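PDB 4WXA: EKC/KEOPS complex subunit PCC1 from Saccharomyces cerevisiae, which serves as the dimerization module of the EKC/KEOPS complex, which is required for forming the threonylcarbamoyl group on adenosine 37 (t6A37) of tRNAs reading codons that begin with adenine. Local coordinates for residues 13-18 and 56-61; 41-46 and 64-69. One frame throughout, in Å; residues are numbered along the deposited sequence.

Contact 1: 13-18 and 56-61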
# COMPACT_ATOMS: atom_id res chain seq x y z
N LEU A 13 4.42 -0.19 -5.20
CA LEU A 13 4.60 0.83 -4.23
C LEU A 13 5.61 0.38 -3.15
O LEU A 13 5.64 -0.77 -2.74
CB LEU A 13 3.27 1.09 -3.60
CG LEU A 13 3.20 2.30 -2.66
CD1 LEU A 13 1.82 2.80 -2.73
CD2 LEU A 13 3.43 1.94 -1.23
N GLU A 14 6.46 1.29 -2.72
CA GLU A 14 7.39 0.98 -1.63
C GLU A 14 7.21 1.97 -0.54
O GLU A 14 7.20 3.20 -0.70
CB GLU A 14 8.83 0.89 -2.09
CG GLU A 14 9.80 0.96 -0.92
CD GLU A 14 11.08 0.18 -1.13
OE1 GLU A 14 11.91 0.61 -1.96
OE2 GLU A 14 11.29 -0.83 -0.43
N LEU A 15 7.05 1.42 0.62
CA LEU A 15 6.85 2.18 1.79
C LEU A 15 8.09 2.09 2.73
O LEU A 15 8.60 0.99 2.98
CB LEU A 15 5.66 1.58 2.42
CG LEU A 15 5.19 2.20 3.71
CD1 LEU A 15 4.78 3.65 3.56
CD2 LEU A 15 3.97 1.39 4.17
N LYS A 16 8.63 3.21 3.18
CA LYS A 16 9.83 3.18 4.12
C LYS A 16 9.48 3.81 5.46
O LYS A 16 9.01 4.95 5.51
CB LYS A 16 11.01 3.90 3.55
CG LYS A 16 11.26 3.66 2.07
CD LYS A 16 12.58 4.31 1.71
CE LYS A 16 13.13 3.88 0.38
NZ LYS A 16 12.38 4.44 -0.77
N ILE A 17 9.69 3.08 6.55
CA ILE A 17 9.21 3.51 7.84
C ILE A 17 10.36 3.59 8.86
O ILE A 17 10.83 2.58 9.33
CB ILE A 17 8.14 2.55 8.34
CG1 ILE A 17 6.92 2.61 7.39
CG2 ILE A 17 7.63 2.87 9.73
CD1 ILE A 17 6.49 1.21 7.09
N PRO A 18 10.81 4.81 9.21
CA PRO A 18 11.92 4.99 10.13
C PRO A 18 11.54 4.84 11.57
O PRO A 18 10.77 5.60 12.08
CB PRO A 18 12.40 6.40 9.87
CG PRO A 18 11.62 6.90 8.74
CD PRO A 18 10.44 6.04 8.53
N VAL A 56 8.80 -1.98 3.03
CA VAL A 56 7.70 -2.83 2.56
C VAL A 56 7.42 -2.53 1.07
O VAL A 56 7.01 -1.42 0.68
CB VAL A 56 6.41 -2.52 3.31
CG1 VAL A 56 5.33 -3.56 3.01
CG2 VAL A 56 6.59 -2.56 4.77
N GLN A 57 7.68 -3.51 0.24
CA GLN A 57 7.53 -3.44 -1.19
C GLN A 57 6.24 -4.24 -1.60
O GLN A 57 6.12 -5.46 -1.33
CB GLN A 57 8.76 -4.08 -1.76
CG GLN A 57 8.88 -4.14 -3.26
CD GLN A 57 8.86 -2.73 -3.85
OE1 GLN A 57 9.80 -1.95 -3.64
NE2 GLN A 57 7.75 -2.38 -4.53
N PHE A 58 5.25 -3.50 -2.13
CA PHE A 58 4.05 -4.09 -2.78
C PHE A 58 4.20 -4.15 -4.30
O PHE A 58 4.83 -3.27 -4.90
CB PHE A 58 2.84 -3.23 -2.47
CG PHE A 58 2.68 -2.91 -1.03
CD1 PHE A 58 3.36 -1.86 -0.46
CD2 PHE A 58 1.83 -3.65 -0.22
CE1 PHE A 58 3.21 -1.54 0.90
CE2 PHE A 58 1.68 -3.35 1.12
CZ PHE A 58 2.39 -2.28 1.69
N ARG A 59 3.62 -5.16 -4.90
CA ARG A 59 3.55 -5.35 -6.35
C ARG A 59 2.14 -5.85 -6.60
O ARG A 59 1.63 -6.71 -5.86
CB ARG A 59 4.54 -6.39 -6.85
CG ARG A 59 5.97 -6.10 -6.44
CD ARG A 59 7.02 -7.02 -7.07
NE ARG A 59 7.12 -8.29 -6.36
CZ ARG A 59 7.61 -8.41 -5.12
N SER A 60 1.48 -5.32 -7.63
CA SER A 60 0.08 -5.70 -7.89
C SER A 60 -0.26 -5.57 -9.34
O SER A 60 0.41 -4.86 -10.09
CB SER A 60 -0.81 -4.79 -7.09
OG SER A 60 -2.16 -5.11 -7.25
N ILE A 61 -1.31 -6.24 -9.76
CA ILE A 61 -1.71 -6.18 -11.17
C ILE A 61 -2.44 -4.91 -11.53
O ILE A 61 -2.49 -4.57 -12.72
CB ILE A 61 -2.62 -7.34 -11.61
CG1 ILE A 61 -3.87 -7.40 -10.74
CG2 ILE A 61 -1.81 -8.62 -11.61
CD1 ILE A 61 -4.96 -8.30 -11.33
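F58 and L13 face each other as an antiparallel hydrogen-bonded pair, their side chains lying alongside and pointing the same way. F58 N donates to L13 O at 2.8 Å, and the side chain leaves the backbone close to that oxygen, F58 CB lying 3.7 Å from L13 O. With CG swung beside the backbone N and anti to the carbonyl carbon (chi1 -50°), the ring presents an edge to L13: L13 O lies in the ring plane next to CD1, while L13 CD2 packs 3.9 Å from F58 CD1. Farther out, F58 CE1 comes within 4.2 Å of L15 CB, and the ring also packs on F43 and V45 of strand 43-50 and on L66 and V70 of helix 63-88. Strand 53-60 is the middle member of a three-stranded antiparallel sheet in the order 11-18, 53-60, 43-50, and a GON7 strand pairs with L13 to K16, carrying the sheet across the subunit interface. At the next hydrogen-bonded pair, L15 N donates to V56 O at 2.8 Å in an almost straight bond, and V56 N returns one to L15 O. On the opposite face, partly exposed, E14 and Q57 cross at about a right angle, with Q57 OE1 3.4 Å from E14 CB and hydrogen-bonded to a glycerol. The bend at chi2 (60°) folds the amide of Q57 toward the neighbouring strand and lets Q57 NE2 reach F58 O at 3.1 Å. That oxygen is gripped twice, since L13 N reaches it from the other face of its carbonyl plane.

Contact 2: 41-46 and 64-69; sequences QDFQVD and RVLRVG
F43 and V65 make the main apolar contact between the start of strand 43-50 and the first turns of helix 63-88. V65 CG1 sits 3.6 Å from F43 CB and also touches CG and CD1 of that ring, the two residues meeting obliquely. L66 CD1 adds a looser touch, near the ring plane at the CE1 edge. The second kind of contact is ring against backbone: F43 CG stands anti to its own N (chi1 179°), which carries F43 CZ to 3.6 Å from G69 CA, and a CB on G69 would collide with CE1. Replacing F43 with an alanine would probably open a gap between strand and helix, leaving G69 CA without the ring that covers it and V65 CG1 with just the CB of that residue to rest on. D42 O lies 3.7 Å from V65 CG1, and no hydrogen bond joins the two segments. D42 O is instead bound by S60 OG, while V65 N is held by D62 OD1 at the beginning of the helix. The strand and helix segments run at 44° with axes 9.3 Å apart: the N-terminal turns of helix 63-88 pack on one face of the antiparallel sheet, and the F43 ring fills the interface, against L38 of the preceding loop and beside strand 53-60.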
# COMPACT_ATOMS: atom_id res chain seq x y z
N GLN A 41 -1.42 -14.35 -7.02
CA GLN A 41 -1.27 -14.02 -8.43
C GLN A 41 -1.52 -12.52 -8.67
O GLN A 41 -1.03 -12.00 -9.66
CB GLN A 41 -2.24 -14.78 -9.34
CG GLN A 41 -2.18 -16.31 -9.34
CD GLN A 41 -2.57 -16.98 -8.01
OE1 GLN A 41 -3.07 -16.35 -7.06
NE2 GLN A 41 -2.30 -18.27 -7.93
N ASP A 42 -2.28 -11.85 -7.80
CA ASP A 42 -2.68 -10.43 -8.03
C ASP A 42 -1.88 -9.39 -7.21
O ASP A 42 -1.79 -8.22 -7.52
CB ASP A 42 -4.14 -10.27 -7.64
CG ASP A 42 -5.10 -10.88 -8.66
OD1 ASP A 42 -4.61 -11.45 -9.70
OD2 ASP A 42 -6.34 -10.78 -8.39
N PHE A 43 -1.37 -9.86 -6.10
CA PHE A 43 -0.90 -8.98 -5.08
C PHE A 43 0.20 -9.74 -4.33
O PHE A 43 0.06 -10.94 -4.05
CB PHE A 43 -2.05 -8.61 -4.16
CG PHE A 43 -1.63 -7.72 -3.05
CD1 PHE A 43 -1.44 -6.39 -3.26
CD2 PHE A 43 -1.39 -8.24 -1.79
CE1 PHE A 43 -1.01 -5.58 -2.22
CE2 PHE A 43 -0.98 -7.42 -0.74
CZ PHE A 43 -0.78 -6.10 -0.96
N GLN A 44 1.28 -9.05 -4.10
CA GLN A 44 2.39 -9.55 -3.36
C GLN A 44 2.99 -8.49 -2.50
O GLN A 44 2.96 -7.29 -2.85
CB GLN A 44 3.44 -10.11 -4.28
CG GLN A 44 3.35 -11.59 -4.16
CD GLN A 44 3.86 -12.30 -5.36
OE1 GLN A 44 5.07 -12.17 -5.71
NE2 GLN A 44 2.98 -13.06 -6.00
N VAL A 45 3.45 -8.93 -1.34
CA VAL A 45 4.11 -8.04 -0.38
C VAL A 45 5.38 -8.71 0.16
O VAL A 45 5.38 -9.91 0.43
CB VAL A 45 3.15 -7.57 0.70
CG1 VAL A 45 2.61 -8.71 1.43
CG2 VAL A 45 3.84 -6.60 1.67
N ASP A 46 6.45 -7.94 0.18
CA ASP A 46 7.76 -8.32 0.72
C ASP A 46 8.13 -7.28 1.71
O ASP A 46 7.94 -6.07 1.47
CB ASP A 46 8.82 -8.33 -0.37
CG ASP A 46 8.58 -9.42 -1.39
OD1 ASP A 46 7.98 -10.44 -0.97
OD2 ASP A 46 8.94 -9.29 -2.60
N ARG A 64 -6.64 -1.14 -8.17
CA ARG A 64 -7.77 -1.52 -7.31
C ARG A 64 -7.24 -2.48 -6.24
O ARG A 64 -7.45 -2.26 -5.05
CB ARG A 64 -8.85 -2.16 -8.14
CG ARG A 64 -10.05 -2.76 -7.39
CD ARG A 64 -10.81 -3.75 -8.29
NE ARG A 64 -11.94 -4.37 -7.59
CZ ARG A 64 -12.56 -5.49 -7.98
N VAL A 65 -6.56 -3.53 -6.69
CA VAL A 65 -5.97 -4.48 -5.80
C VAL A 65 -4.97 -3.81 -4.87
O VAL A 65 -5.05 -3.94 -3.67
CB VAL A 65 -5.24 -5.55 -6.60
CG1 VAL A 65 -4.44 -6.46 -5.68
CG2 VAL A 65 -6.24 -6.35 -7.42
N LEU A 66 -4.07 -3.03 -5.44
CA LEU A 66 -3.09 -2.31 -4.62
C LEU A 66 -3.77 -1.54 -3.50
O LEU A 66 -3.37 -1.68 -2.34
CB LEU A 66 -2.23 -1.41 -5.49
CG LEU A 66 -0.96 -0.85 -4.90
CD1 LEU A 66 0.06 -1.97 -4.65
CD2 LEU A 66 -0.37 0.17 -5.82
N ARG A 67 -4.82 -0.78 -3.80
CA ARG A 67 -5.42 0.11 -2.79
C ARG A 67 -5.89 -0.71 -1.60
O ARG A 67 -5.57 -0.38 -0.43
CB ARG A 67 -6.57 0.95 -3.35
CG ARG A 67 -7.21 1.93 -2.37
CD ARG A 67 -8.58 2.48 -2.84
N VAL A 68 -6.65 -1.77 -1.90
CA VAL A 68 -7.11 -2.70 -0.88
C VAL A 68 -5.96 -3.27 -0.01
O VAL A 68 -6.09 -3.34 1.21
CB VAL A 68 -7.83 -3.91 -1.52
CG1 VAL A 68 -8.14 -4.99 -0.49
CG2 VAL A 68 -9.10 -3.47 -2.21
N GLY A 69 -4.88 -3.69 -0.65
CA GLY A 69 -3.80 -4.40 0.02
C GLY A 69 -2.96 -3.48 0.89
O GLY A 69 -2.68 -3.81 2.06

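Overall arrangement
Both contacts are buried, with contact 1 nearer the centre of the chain and contact 2 farther toward one end of the fold; their centres lie 10 Å apart. They share the sheet, since strand 53-60 pairs with 11-18 in contact 1 and with 43-50, whose early part enters contact 2, on its other side. Backbone bonds between Q57 and D46 and between Q44 and R59 join them directly. Contact 1 is strand to strand, a hydrogen-bonded ladder with apolar residues on the helix-facing side and polar, partly exposed ones on the other. Contact 2 is sheet to helix, held by apolar packing alone between its segments, without a cross-segment hydrogen bond.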